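Local coordinates for protein 2-dehydropantoate 2-reductase (Bacillus subtilis, PDB 3EGO) that probably catalyses the NADPH-dependent reduction of ketopantoate to pantoic acid, a step in the biosynthesis of pantothenate, at residues A[95-100]-A[106-111]. Numbering follows the deposited sequence.
Sequences ILFLQN and HDLKDW
Phe97, at the end of strand 94-97, faces Leu108 in the last part of helix 103-109 across 9.9 Å between their CA atoms, too far for backbone pairing, and no hydrogen bond joins the two segments. Strand and helix are the first two elements of a beta-alpha-beta crossover in the Rossmann-type NADP-binding domain; the third, strand 116-128, lies parallel beside strand 94-97, and Phe97 shares a backbone hydrogen bond with its Tyr118. The contact is purely apolar and buried. Leu108 lays its CD2 methyl over one face of the Phe97 ring as a CH-pi contact, 4.1 Å from the centroid and 27° off the normal. Toward the outer part of the ring, Leu108 CD2 lies 3.7 Å from CE2 and 3.8 Å from CZ of Phe97, while CD1 of Leu108 stays beside CD2 of Phe97 at 4.1 Å. With CG anti to its carbonyl carbon (chi1 -71°), Phe97 sends its ring from the sheet toward the helix. With an alanine in place of Phe97, a gap would probably open between sheet and helix, leaving the Leu108 methyl without its aromatic face and Trp111 CZ3 without its Phe97 partner. Beyond the strand the chain runs on to Asn100, which probably binds NADP(+) and substrate and whose ND2 is hydrogen-bonded to Glu260. Phe84 of helix 80-86 meets the indole of Trp111 edge-to-face. Trp111, just past the helix, brings its six-membered ring to the edge of the Phe97 ring, its CZ3 4.1 Å from Phe97 CZ.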
loop_
_atom_site.group_PDB
_atom_site.type_symbol
_atom_site.label_atom_id
_atom_site.label_comp_id
_atom_site.label_asym_id
_atom_site.label_seq_id
_atom_site.Cartn_x
_atom_site.Cartn_y
_atom_site.Cartn_z
ATOM N N ILE A 95 31.671 -9.712 -19.382
ATOM C CA ILE A 95 30.546 -9.955 -18.487
ATOM C C ILE A 95 29.372 -9.246 -19.056
ATOM O O ILE A 95 29.451 -8.034 -19.301
ATOM C CB ILE A 95 30.739 -9.348 -17.105
ATOM C CG1 ILE A 95 32.156 -9.575 -16.595
ATOM C CG2 ILE A 95 29.686 -9.934 -16.113
ATOM C CD1 ILE A 95 32.487 -10.986 -16.237
ATOM N N LEU A 96 28.279 -9.992 -19.267
ATOM C CA LEU A 96 27.025 -9.402 -19.738
ATOM C C LEU A 96 25.998 -9.370 -18.609
ATOM O O LEU A 96 25.587 -10.406 -18.159
ATOM C CB LEU A 96 26.447 -10.192 -20.929
ATOM C CG LEU A 96 25.094 -9.729 -21.487
ATOM C CD1 LEU A 96 25.149 -8.257 -21.936
ATOM C CD2 LEU A 96 24.618 -10.666 -22.664
ATOM N N PHE A 97 25.604 -8.185 -18.134
ATOM C CA PHE A 97 24.594 -8.087 -17.057
ATOM C C PHE A 97 23.184 -8.011 -17.601
ATOM O O PHE A 97 22.880 -7.116 -18.386
ATOM C CB PHE A 97 24.872 -6.836 -16.216
ATOM C CG PHE A 97 26.084 -6.954 -15.378
ATOM C CD1 PHE A 97 25.995 -7.483 -14.095
ATOM C CD2 PHE A 97 27.334 -6.568 -15.866
ATOM C CE1 PHE A 97 27.137 -7.625 -13.295
ATOM C CE2 PHE A 97 28.481 -6.689 -15.082
ATOM C CZ PHE A 97 28.391 -7.231 -13.795
ATOM N N LEU A 98 22.309 -8.933 -17.200
ATOM C CA LEU A 98 20.976 -8.934 -17.743
ATOM C C LEU A 98 19.918 -8.673 -16.675
ATOM O O LEU A 98 18.734 -8.913 -16.911
ATOM C CB LEU A 98 20.681 -10.263 -18.457
ATOM C CG LEU A 98 21.449 -10.539 -19.739
ATOM C CD1 LEU A 98 20.947 -11.863 -20.289
ATOM C CD2 LEU A 98 21.202 -9.404 -20.753
ATOM N N GLN A 99 20.371 -8.120 -15.557
ATOM C CA GLN A 99 19.567 -7.693 -14.409
ATOM C C GLN A 99 18.369 -6.824 -14.730
ATOM O O GLN A 99 18.428 -5.969 -15.593
ATOM C CB GLN A 99 20.458 -6.915 -13.443
ATOM C CG GLN A 99 21.787 -7.611 -13.132
ATOM C CD GLN A 99 21.579 -8.738 -12.162
ATOM O OE1 GLN A 99 21.668 -9.919 -12.532
ATOM N NE2 GLN A 99 21.256 -8.393 -10.906
ATOM N N ASN A 100 17.279 -7.037 -13.996
ATOM C CA ASN A 100 16.112 -6.158 -14.093
ATOM C C ASN A 100 16.392 -4.909 -13.280
ATOM O O ASN A 100 17.102 -4.973 -12.273
ATOM C CB ASN A 100 14.852 -6.838 -13.547
ATOM C CG ASN A 100 14.392 -7.992 -14.409
ATOM O OD1 ASN A 100 14.477 -7.942 -15.638
ATOM N ND2 ASN A 100 13.877 -9.046 -13.763
ATOM N N HIS A 106 24.580 1.879 -10.993
ATOM C CA HIS A 106 25.377 2.628 -10.009
ATOM C C HIS A 106 26.609 1.829 -9.523
ATOM O O HIS A 106 27.695 2.387 -9.351
ATOM C CB HIS A 106 24.501 3.136 -8.846
ATOM C CG HIS A 106 23.519 4.198 -9.243
ATOM N ND1 HIS A 106 22.238 4.254 -8.742
ATOM C CD2 HIS A 106 23.629 5.239 -10.104
ATOM C CE1 HIS A 106 21.599 5.287 -9.271
ATOM N NE2 HIS A 106 22.421 5.899 -10.106
ATOM N N ASP A 107 26.454 0.522 -9.340
ATOM C CA ASP A 107 27.583 -0.336 -8.967
ATOM C C ASP A 107 28.645 -0.418 -10.067
ATOM O O ASP A 107 29.846 -0.391 -9.794
ATOM C CB ASP A 107 27.094 -1.750 -8.618
ATOM C CG ASP A 107 25.769 -1.750 -7.846
ATOM O OD1 ASP A 107 25.263 -0.655 -7.494
ATOM O OD2 ASP A 107 25.224 -2.853 -7.606
ATOM N N LEU A 108 28.194 -0.527 -11.314
ATOM C CA LEU A 108 29.097 -0.617 -12.464
ATOM C C LEU A 108 29.840 0.674 -12.780
ATOM O O LEU A 108 30.973 0.634 -13.246
ATOM C CB LEU A 108 28.323 -1.009 -13.723
ATOM C CG LEU A 108 27.595 -2.336 -13.745
ATOM C CD1 LEU A 108 26.966 -2.529 -15.097
ATOM C CD2 LEU A 108 28.539 -3.426 -13.426
ATOM N N LYS A 109 29.165 1.802 -12.575
ATOM C CA LYS A 109 29.713 3.123 -12.856
ATOM C C LYS A 109 31.111 3.279 -12.272
ATOM O O LYS A 109 32.045 3.707 -12.954
ATOM C CB LYS A 109 28.816 4.191 -12.237
ATOM C CG LYS A 109 28.528 5.365 -13.139
ATOM C CD LYS A 109 27.263 5.115 -13.942
ATOM C CE LYS A 109 26.983 6.266 -14.887
ATOM N NZ LYS A 109 25.523 6.436 -15.140
ATOM N N ASP A 110 31.233 2.954 -10.989
ATOM C CA ASP A 110 32.498 3.058 -10.277
ATOM C C ASP A 110 33.020 1.662 -10.014
ATOM O O ASP A 110 33.185 1.254 -8.863
ATOM C CB ASP A 110 32.302 3.778 -8.942
ATOM C CG ASP A 110 31.427 5.004 -9.068
ATOM O OD1 ASP A 110 31.715 5.862 -9.935
ATOM O OD2 ASP A 110 30.451 5.108 -8.294
ATOM N N TRP A 111 33.254 0.911 -11.079
ATOM C CA TRP A 111 33.820 -0.412 -10.908
ATOM C C TRP A 111 35.162 -0.483 -11.614
ATOM O O TRP A 111 35.240 -0.494 -12.844
ATOM C CB TRP A 111 32.859 -1.521 -11.383
ATOM C CG TRP A 111 33.245 -2.871 -10.861
ATOM C CD1 TRP A 111 33.938 -3.125 -9.717
ATOM C CD2 TRP A 111 32.955 -4.151 -11.444
ATOM N NE1 TRP A 111 34.114 -4.477 -9.556
ATOM C CE2 TRP A 111 33.516 -5.131 -10.598
ATOM C CE3 TRP A 111 32.282 -4.565 -12.601
ATOM C CZ2 TRP A 111 33.427 -6.497 -10.871
ATOM C CZ3 TRP A 111 32.198 -5.926 -12.872
ATOM C CH2 TRP A 111 32.763 -6.873 -12.010
#